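Side-chain contacts in S-adenosylmethionine:tRNA ribosyltransferase-isomerase (Thermotoga maritima, PDB 1VKY), which probably transfers and isomerises the ribose moiety of S-adenosylmethionine onto the 7-aminomethyl group of preQ1-modified tRNA, giving epoxyqueuosine: residues Arg53-Ile58 with Leu189-Glu194; Leu40-Arg45 with Ile59-Pro64; Gln29-Pro34 with Phe338-Ala343. All blocks are in the same frame, centred on the assembly; numbering follows the deposited sequence.

Interaction 1: residues Arg53-Ile58 with Leu189-Glu194; sequences RIFREI and LHFTPE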
# COMPACT_ATOMS: atom_id res chain seq x y z
N ARG B 53 -16.25 -16.97 -3.06
CA ARG B 53 -16.38 -17.12 -1.60
C ARG B 53 -15.75 -15.89 -0.93
O ARG B 53 -15.42 -14.91 -1.62
CB ARG B 53 -15.70 -18.42 -1.14
CG ARG B 53 -16.32 -19.65 -1.82
CD ARG B 53 -17.78 -19.96 -1.33
NE ARG B 53 -17.55 -21.11 -0.55
CZ ARG B 53 -17.84 -21.30 0.68
NH1 ARG B 53 -18.61 -20.51 1.39
NH2 ARG B 53 -17.44 -22.42 1.18
N ILE B 54 -15.68 -15.95 0.39
CA ILE B 54 -15.03 -14.97 1.25
C ILE B 54 -13.86 -15.66 1.92
O ILE B 54 -13.94 -16.86 2.19
CB ILE B 54 -16.03 -14.47 2.34
CG1 ILE B 54 -17.20 -13.78 1.68
CG2 ILE B 54 -15.36 -13.55 3.34
CD1 ILE B 54 -16.81 -12.71 0.72
N PHE B 55 -12.79 -14.91 2.20
CA PHE B 55 -11.55 -15.51 2.62
C PHE B 55 -11.66 -16.42 3.82
O PHE B 55 -11.04 -17.49 3.85
CB PHE B 55 -10.42 -14.49 2.85
CG PHE B 55 -9.05 -15.13 2.83
CD1 PHE B 55 -8.39 -15.32 1.65
CD2 PHE B 55 -8.48 -15.61 3.98
CE1 PHE B 55 -7.15 -15.96 1.63
CE2 PHE B 55 -7.28 -16.24 3.97
CZ PHE B 55 -6.61 -16.44 2.79
N ARG B 56 -12.41 -16.01 4.83
CA ARG B 56 -12.51 -16.81 6.07
C ARG B 56 -13.11 -18.20 5.82
O ARG B 56 -12.89 -19.11 6.61
CB ARG B 56 -13.33 -16.08 7.13
CG ARG B 56 -14.77 -15.78 6.72
CD ARG B 56 -15.60 -15.08 7.80
NE ARG B 56 -14.92 -13.90 8.32
CZ ARG B 56 -15.22 -12.63 8.05
NH1 ARG B 56 -16.25 -12.30 7.26
NH2 ARG B 56 -14.48 -11.67 8.60
N GLU B 57 -13.82 -18.36 4.71
CA GLU B 57 -14.37 -19.67 4.26
C GLU B 57 -13.34 -20.64 3.64
O GLU B 57 -13.66 -21.76 3.23
CB GLU B 57 -15.51 -19.39 3.27
CG GLU B 57 -16.68 -18.70 3.95
CD GLU B 57 -17.67 -18.06 3.00
OE1 GLU B 57 -17.36 -17.77 1.83
OE2 GLU B 57 -18.80 -17.82 3.44
N ILE B 58 -12.07 -20.22 3.62
CA ILE B 58 -10.97 -21.10 3.19
C ILE B 58 -10.93 -22.36 4.02
O ILE B 58 -10.58 -23.40 3.50
CB ILE B 58 -9.58 -20.37 3.23
CG1 ILE B 58 -8.52 -21.19 2.46
CG2 ILE B 58 -9.12 -20.07 4.67
CD1 ILE B 58 -7.30 -20.40 2.16
N LEU B 189 -1.37 -11.99 4.34
CA LEU B 189 -2.01 -10.96 5.16
C LEU B 189 -3.53 -11.09 5.19
O LEU B 189 -4.15 -10.47 6.03
CB LEU B 189 -1.61 -9.56 4.67
CG LEU B 189 -0.12 -9.21 4.86
CD1 LEU B 189 0.06 -7.73 4.71
CD2 LEU B 189 0.46 -9.68 6.21
N HIS B 190 -4.12 -11.90 4.29
CA HIS B 190 -5.53 -12.29 4.40
C HIS B 190 -5.80 -13.20 5.61
O HIS B 190 -6.93 -13.24 6.09
CB HIS B 190 -6.00 -13.01 3.15
CG HIS B 190 -5.84 -12.23 1.89
ND1 HIS B 190 -6.77 -11.30 1.46
CD2 HIS B 190 -4.89 -12.28 0.92
CE1 HIS B 190 -6.39 -10.81 0.29
NE2 HIS B 190 -5.24 -11.37 -0.05
N PHE B 191 -4.81 -13.93 6.11
CA PHE B 191 -5.00 -14.75 7.28
C PHE B 191 -4.97 -13.88 8.54
O PHE B 191 -3.97 -13.25 8.81
CB PHE B 191 -3.90 -15.81 7.39
CG PHE B 191 -4.01 -16.92 6.41
CD1 PHE B 191 -3.35 -16.86 5.19
CD2 PHE B 191 -4.81 -18.03 6.68
CE1 PHE B 191 -3.47 -17.89 4.27
CE2 PHE B 191 -4.93 -19.06 5.77
CZ PHE B 191 -4.27 -19.00 4.56
N THR B 192 -6.05 -13.85 9.33
CA THR B 192 -6.07 -13.14 10.62
C THR B 192 -5.65 -14.11 11.73
O THR B 192 -5.72 -15.31 11.54
CB THR B 192 -7.47 -12.62 10.93
OG1 THR B 192 -8.37 -13.73 10.99
CG2 THR B 192 -8.00 -11.73 9.81
N PRO B 193 -5.25 -13.62 12.90
CA PRO B 193 -4.97 -14.53 14.03
C PRO B 193 -6.17 -15.39 14.41
O PRO B 193 -5.99 -16.52 14.80
CB PRO B 193 -4.59 -13.58 15.17
CG PRO B 193 -4.15 -12.29 14.51
CD PRO B 193 -4.96 -12.20 13.23
N GLU B 194 -7.37 -14.86 14.28
CA GLU B 194 -8.59 -15.60 14.58
C GLU B 194 -8.80 -16.75 13.60
O GLU B 194 -9.22 -17.83 13.99
CB GLU B 194 -9.78 -14.64 14.56
CG GLU B 194 -11.16 -15.25 14.74

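Interaction 2: residues Leu40-Arg45 with Ile59-Pro64; sequences LMVLHR and IEYLEP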
# COMPACT_ATOMS: atom_id res chain seq x y z
N LEU B 40 -12.61 -14.44 -2.01
CA LEU B 40 -11.75 -15.59 -2.32
C LEU B 40 -12.40 -16.31 -3.48
O LEU B 40 -13.46 -16.91 -3.30
CB LEU B 40 -11.64 -16.56 -1.12
CG LEU B 40 -10.85 -17.87 -1.28
CD1 LEU B 40 -9.38 -17.58 -1.48
CD2 LEU B 40 -11.02 -18.83 -0.12
N MET B 41 -11.76 -16.27 -4.64
CA MET B 41 -12.16 -17.11 -5.76
C MET B 41 -11.45 -18.46 -5.62
O MET B 41 -10.26 -18.51 -5.46
CB MET B 41 -11.76 -16.48 -7.10
CG MET B 41 -12.34 -17.21 -8.30
SD MET B 41 -12.02 -16.42 -9.88
CE MET B 41 -12.96 -14.92 -9.77
N VAL B 42 -12.22 -19.55 -5.74
CA VAL B 42 -11.68 -20.89 -5.63
C VAL B 42 -11.76 -21.57 -6.99
O VAL B 42 -12.85 -21.71 -7.56
CB VAL B 42 -12.44 -21.71 -4.57
CG1 VAL B 42 -11.82 -23.06 -4.40
CG2 VAL B 42 -12.43 -20.97 -3.21
N LEU B 43 -10.61 -22.07 -7.42
CA LEU B 43 -10.43 -22.80 -8.66
C LEU B 43 -10.11 -24.28 -8.38
O LEU B 43 -9.17 -24.60 -7.68
CB LEU B 43 -9.27 -22.18 -9.46
CG LEU B 43 -9.64 -20.99 -10.38
CD1 LEU B 43 -10.29 -19.91 -9.67
CD2 LEU B 43 -8.42 -20.51 -11.07
N HIS B 44 -10.94 -25.16 -8.94
CA HIS B 44 -10.78 -26.60 -8.80
C HIS B 44 -10.25 -27.11 -10.14
O HIS B 44 -11.00 -27.23 -11.11
CB HIS B 44 -12.13 -27.25 -8.47
CG HIS B 44 -12.75 -26.77 -7.19
ND1 HIS B 44 -12.58 -27.42 -6.00
CD2 HIS B 44 -13.57 -25.72 -6.94
CE1 HIS B 44 -13.27 -26.80 -5.05
NE2 HIS B 44 -13.88 -25.77 -5.60
N ARG B 45 -8.97 -27.41 -10.20
CA ARG B 45 -8.36 -27.64 -11.52
C ARG B 45 -8.88 -28.83 -12.27
O ARG B 45 -9.12 -28.72 -13.46
CB ARG B 45 -6.85 -27.77 -11.42
CG ARG B 45 -6.12 -26.49 -11.02
CD ARG B 45 -4.69 -26.76 -10.67
NE ARG B 45 -4.53 -27.46 -9.40
CZ ARG B 45 -3.35 -27.86 -8.94
NH1 ARG B 45 -3.27 -28.48 -7.79
NH2 ARG B 45 -2.26 -27.63 -9.65
N ILE B 59 -11.32 -22.27 5.28
CA ILE B 59 -11.32 -23.44 6.15
C ILE B 59 -12.19 -24.61 5.62
O ILE B 59 -11.91 -25.77 5.88
CB ILE B 59 -11.80 -23.01 7.55
CG1 ILE B 59 -11.56 -24.11 8.59
CG2 ILE B 59 -13.25 -22.55 7.52
CD1 ILE B 59 -11.58 -23.57 10.01
N GLU B 60 -13.24 -24.30 4.88
CA GLU B 60 -14.14 -25.33 4.29
C GLU B 60 -13.47 -26.18 3.18
O GLU B 60 -14.08 -27.11 2.66
CB GLU B 60 -15.37 -24.64 3.71
CG GLU B 60 -16.14 -23.88 4.76
CD GLU B 60 -17.32 -23.15 4.18
OE1 GLU B 60 -17.66 -23.42 3.03
OE2 GLU B 60 -17.92 -22.33 4.87
N TYR B 61 -12.24 -25.80 2.79
CA TYR B 61 -11.49 -26.49 1.75
C TYR B 61 -10.30 -27.23 2.32
O TYR B 61 -9.61 -27.91 1.60
CB TYR B 61 -11.00 -25.47 0.70
CG TYR B 61 -12.16 -24.84 -0.01
CD1 TYR B 61 -12.68 -23.64 0.42
CD2 TYR B 61 -12.81 -25.51 -1.06
CE1 TYR B 61 -13.77 -23.05 -0.20
CE2 TYR B 61 -13.92 -24.95 -1.69
CZ TYR B 61 -14.40 -23.71 -1.26
OH TYR B 61 -15.48 -23.12 -1.87
N LEU B 62 -10.06 -27.10 3.62
CA LEU B 62 -8.87 -27.65 4.23
C LEU B 62 -9.29 -28.73 5.17
O LEU B 62 -10.29 -28.64 5.85
CB LEU B 62 -8.06 -26.56 4.98
CG LEU B 62 -7.53 -25.42 4.07
CD1 LEU B 62 -6.95 -24.24 4.87
CD2 LEU B 62 -6.55 -25.93 3.06
N GLU B 63 -8.48 -29.77 5.20
CA GLU B 63 -8.73 -30.90 6.05
C GLU B 63 -7.63 -31.07 7.10
O GLU B 63 -6.56 -30.52 6.98
CB GLU B 63 -8.89 -32.14 5.21
CG GLU B 63 -7.77 -32.46 4.28
CD GLU B 63 -8.16 -33.52 3.27
OE1 GLU B 63 -8.89 -33.19 2.29
OE2 GLU B 63 -7.75 -34.67 3.50
N PRO B 64 -7.92 -31.81 8.17
CA PRO B 64 -6.93 -32.09 9.19
C PRO B 64 -5.67 -32.69 8.56
O PRO B 64 -5.75 -33.54 7.66
CB PRO B 64 -7.65 -33.11 10.10
CG PRO B 64 -9.09 -32.87 9.89
CD PRO B 64 -9.23 -32.43 8.48

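Interaction 3: residues Gln29-Pro34 with Phe338-Ala343; sequences QEPVEP and FSFGDA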
# COMPACT_ATOMS: atom_id res chain seq x y z
N GLN B 29 -6.16 0.18 -3.29
CA GLN B 29 -5.15 1.04 -2.67
C GLN B 29 -5.00 0.74 -1.22
O GLN B 29 -4.00 1.05 -0.62
CB GLN B 29 -5.52 2.49 -2.89
CG GLN B 29 -5.72 2.76 -4.35
CD GLN B 29 -5.93 4.20 -4.68
OE1 GLN B 29 -5.18 5.06 -4.24
NE2 GLN B 29 -6.95 4.46 -5.47
N GLU B 30 -6.02 0.11 -0.65
CA GLU B 30 -5.98 -0.32 0.75
C GLU B 30 -6.78 -1.60 0.93
O GLU B 30 -7.78 -1.86 0.21
CB GLU B 30 -6.58 0.78 1.63
CG GLU B 30 -7.94 1.28 1.17
CD GLU B 30 -8.37 2.54 1.90
OE1 GLU B 30 -8.30 2.56 3.16
OE2 GLU B 30 -8.80 3.52 1.24
N PRO B 31 -6.37 -2.39 1.90
CA PRO B 31 -7.04 -3.65 2.19
C PRO B 31 -8.38 -3.50 2.90
O PRO B 31 -8.65 -2.48 3.54
CB PRO B 31 -6.04 -4.39 3.07
CG PRO B 31 -5.23 -3.34 3.73
CD PRO B 31 -5.21 -2.16 2.79
N VAL B 32 -9.21 -4.51 2.75
CA VAL B 32 -10.44 -4.65 3.52
C VAL B 32 -10.10 -4.97 4.96
O VAL B 32 -9.06 -5.58 5.26
CB VAL B 32 -11.35 -5.76 2.93
CG1 VAL B 32 -12.49 -6.13 3.87
CG2 VAL B 32 -11.91 -5.31 1.61
N GLU B 33 -10.97 -4.54 5.87
CA GLU B 33 -10.84 -4.85 7.30
C GLU B 33 -12.16 -5.45 7.79
O GLU B 33 -13.21 -4.91 7.47
CB GLU B 33 -10.47 -3.59 8.08
CG GLU B 33 -9.55 -3.86 9.28
CD GLU B 33 -8.20 -4.45 8.88
OE1 GLU B 33 -7.67 -5.29 9.66
OE2 GLU B 33 -7.65 -4.09 7.79
N PRO B 34 -12.15 -6.59 8.47
CA PRO B 34 -10.94 -7.41 8.74
C PRO B 34 -10.36 -8.05 7.46
O PRO B 34 -11.05 -8.14 6.45
CB PRO B 34 -11.47 -8.50 9.68
CG PRO B 34 -12.90 -8.63 9.31
CD PRO B 34 -13.38 -7.23 8.97
N PHE B 338 -4.35 -6.92 -7.14
CA PHE B 338 -3.03 -6.53 -6.68
C PHE B 338 -2.91 -6.70 -5.19
O PHE B 338 -3.67 -7.44 -4.57
CB PHE B 338 -2.69 -5.11 -7.23
CG PHE B 338 -1.23 -4.81 -7.31
CD1 PHE B 338 -0.35 -5.68 -7.91
CD2 PHE B 338 -0.73 -3.64 -6.76
CE1 PHE B 338 0.99 -5.39 -7.97
CE2 PHE B 338 0.62 -3.35 -6.84
CZ PHE B 338 1.47 -4.20 -7.44
N SER B 339 -1.84 -6.14 -4.63
CA SER B 339 -1.38 -6.42 -3.30
C SER B 339 -2.37 -6.27 -2.14
O SER B 339 -2.22 -6.95 -1.10
CB SER B 339 -0.13 -5.56 -3.03
OG SER B 339 0.91 -5.95 -3.94
N PHE B 340 -3.34 -5.35 -2.25
CA PHE B 340 -4.30 -5.09 -1.18
C PHE B 340 -5.68 -5.55 -1.54
O PHE B 340 -6.65 -5.29 -0.80
CB PHE B 340 -4.31 -3.59 -0.81
CG PHE B 340 -2.95 -3.10 -0.45
CD1 PHE B 340 -2.20 -2.37 -1.35
CD2 PHE B 340 -2.35 -3.55 0.72
CE1 PHE B 340 -0.89 -2.02 -1.06
CE2 PHE B 340 -1.05 -3.20 1.04
CZ PHE B 340 -0.31 -2.43 0.14
N GLY B 341 -5.76 -6.31 -2.65
CA GLY B 341 -7.02 -6.84 -3.18
C GLY B 341 -7.42 -8.19 -2.65
O GLY B 341 -7.05 -8.60 -1.56
N ASP B 342 -8.18 -8.89 -3.47
CA ASP B 342 -8.79 -10.13 -3.07
C ASP B 342 -7.80 -11.30 -3.29
O ASP B 342 -6.65 -11.09 -3.71
CB ASP B 342 -10.09 -10.33 -3.85
CG ASP B 342 -11.13 -9.31 -3.49
OD1 ASP B 342 -11.28 -9.05 -2.28
OD2 ASP B 342 -11.83 -8.75 -4.34
N ALA B 343 -8.25 -12.51 -2.99
CA ALA B 343 -7.44 -13.72 -3.11
C ALA B 343 -8.06 -14.81 -3.99
O ALA B 343 -9.27 -14.83 -4.23
CB ALA B 343 -7.18 -14.29 -1.77
O HOH W 1 -8.21 -6.73 1.00

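Interaction 1: residues Arg53-Ile58 with Leu189-Glu194
Phe55 and His190 mark the closest backbone approach, their CA atoms 7.1 Å apart, where the 3-10 turn that follows strand 49-54 faces the short 3-10 turn and loop that lead into helix 193-202. No hydrogen bond crosses between residues 53-58 and 189-194; the contact is largely one of side chains, though the His190 carbonyl oxygen also comes up to the Phe55 ring, and the residues that touch are buried. At the centre, Phe55 CG lies anti to the backbone N (chi1 -161°), which sends the ring across to the other segment. The CB of His190 sits over the middle of one face, 3.3 Å from the centroid of the Phe55 ring and almost on its normal, a close CH-pi contact. The imidazole plane is nearly parallel to that of Phe55 (22°), but it is slid so far to one side that the rings barely overlap. This suits a histidine whose ND1 is engaged with Ser38 and NE2 with Asn302, while its methylene serves as the apolar surface. The CZ-CE2 edge of Phe55 points into the face of Phe191, giving a T-shaped pair with planes at 89° and centroids 5.0 Å apart. Ile58, one turn further on, reaches Phe191 CZ with its CD1 at 4.1 Å, an apolar methyl that suits a buried place beside an aromatic ring. The 3-10 turn is tied back to its strand: Ile54 N donates to Glu57 OE1 at 2.9 Å, and the same oxygen forms a salt bridge with Arg53 NH1. Leu195 and Val300 also pack on Phe55 and Ile58. The whole is an aromatic cluster of Phe55, His190 and Phe191 that joins the N-terminus of helix 193-202, capped by Thr192, to the edge of the mixed sheet.

Interaction 2: residues Leu40-Arg45 with Ile59-Pro64
At the edge of the mixed sheet, the beta hairpin of strands 39-44 and 49-54 is met by the 3-10 turn that follows it, whose Tyr61 lies against Val42 and His44 of the first strand. Val42 points at the ring, and His44, two residues on, brings its imidazole end to it. Val42, a beta-branched residue well suited to a strand, offers both methyls: with CG1 anti to the backbone N (chi1 -176°) and CG2 beside that N, each reaches the tyrosine. CG1 lies over one face of the Tyr61 ring, 4.2 Å from its centroid and toward the rim, while CG2 is 3.9 Å from Tyr61 CZ. The His44 ring meets the tyrosine rim to rim, the planes turned 52° apart. A tyrosine fits this partly exposed place because its ring covers the apolar valine while its hydroxyl reaches polar groups of the hairpin's second strand, Glu51 OE1 and Arg53 NE. With the ring and hydroxyl cut back to an alanine, Val42 would probably lose the cover over its methyls, and Glu51 and Arg53 the hydroxyl they share. His44 NE2 is hydrogen-bonded to the same Glu51 OE1, and the neighbouring CE1 of His44 stands 3.9 Å from Tyr61 CE2.

Interaction 3: residues Gln29-Pro34 with Phe338-Ala343
Two irregular loops meet here at the surface: residues 29-34, ahead of strand 39-44, and the type I beta turn Phe338-Gly341 that precedes strand 343-346. Van der Waals contact comes chiefly from Phe340, whose CB rests 3.6 Å from Glu30 C. Its CG stands anti to the carbonyl carbon (chi1 -56°), which lays the ring alongside Pro31, the two side chains pointing the same way, with Pro31 CD 3.8 Å from Phe340 CD2. Proline suits the spot: its ring gives a rigid apolar flank and its nitrogen, lacking a hydrogen, asks for no partner. Gln29 of the second subunit extends the patch by packing on Phe340. Among the polar contacts, Gln29 OE1 of this chain is hydrogen-bonded to Ser339 OG of that subunit, and within the turn Gly341 N donates to Phe338 O at 3.1 Å. Between the loops, polar contact runs through the Phe340 carbonyl. Pro31 CA approaches Phe340 O at 3.4 Å, a CA-H...O contact with 153° at the hydrogen. No direct hydrogen bond joins the loops; instead a single water bridges them, accepting from Val32 N at 3.0 Å and donating to Phe340 O at 2.8 Å.

Overall arrangement
All three contacts gather around one end of the mixed sheet, near strands 49-54, 39-44 and 343-346, which are consecutive in it. Interaction 1 has its centre about 12 Å from the centres of both others, which lie about 19 Å apart. Along the chain the segments of interactions 1 and 2 alternate, and interaction 3 spans both, bringing the N-terminal loop against the chain's C-terminal part. The sheet ties them together: Arg53 pairs with Leu40 and Met41 with Ala343 through the backbone, while Ala343 CB packs on Phe55. Early and late parts of the sequence thus build this edge jointly, and interaction 3 also meets the second copy of the chain in the crystal assembly.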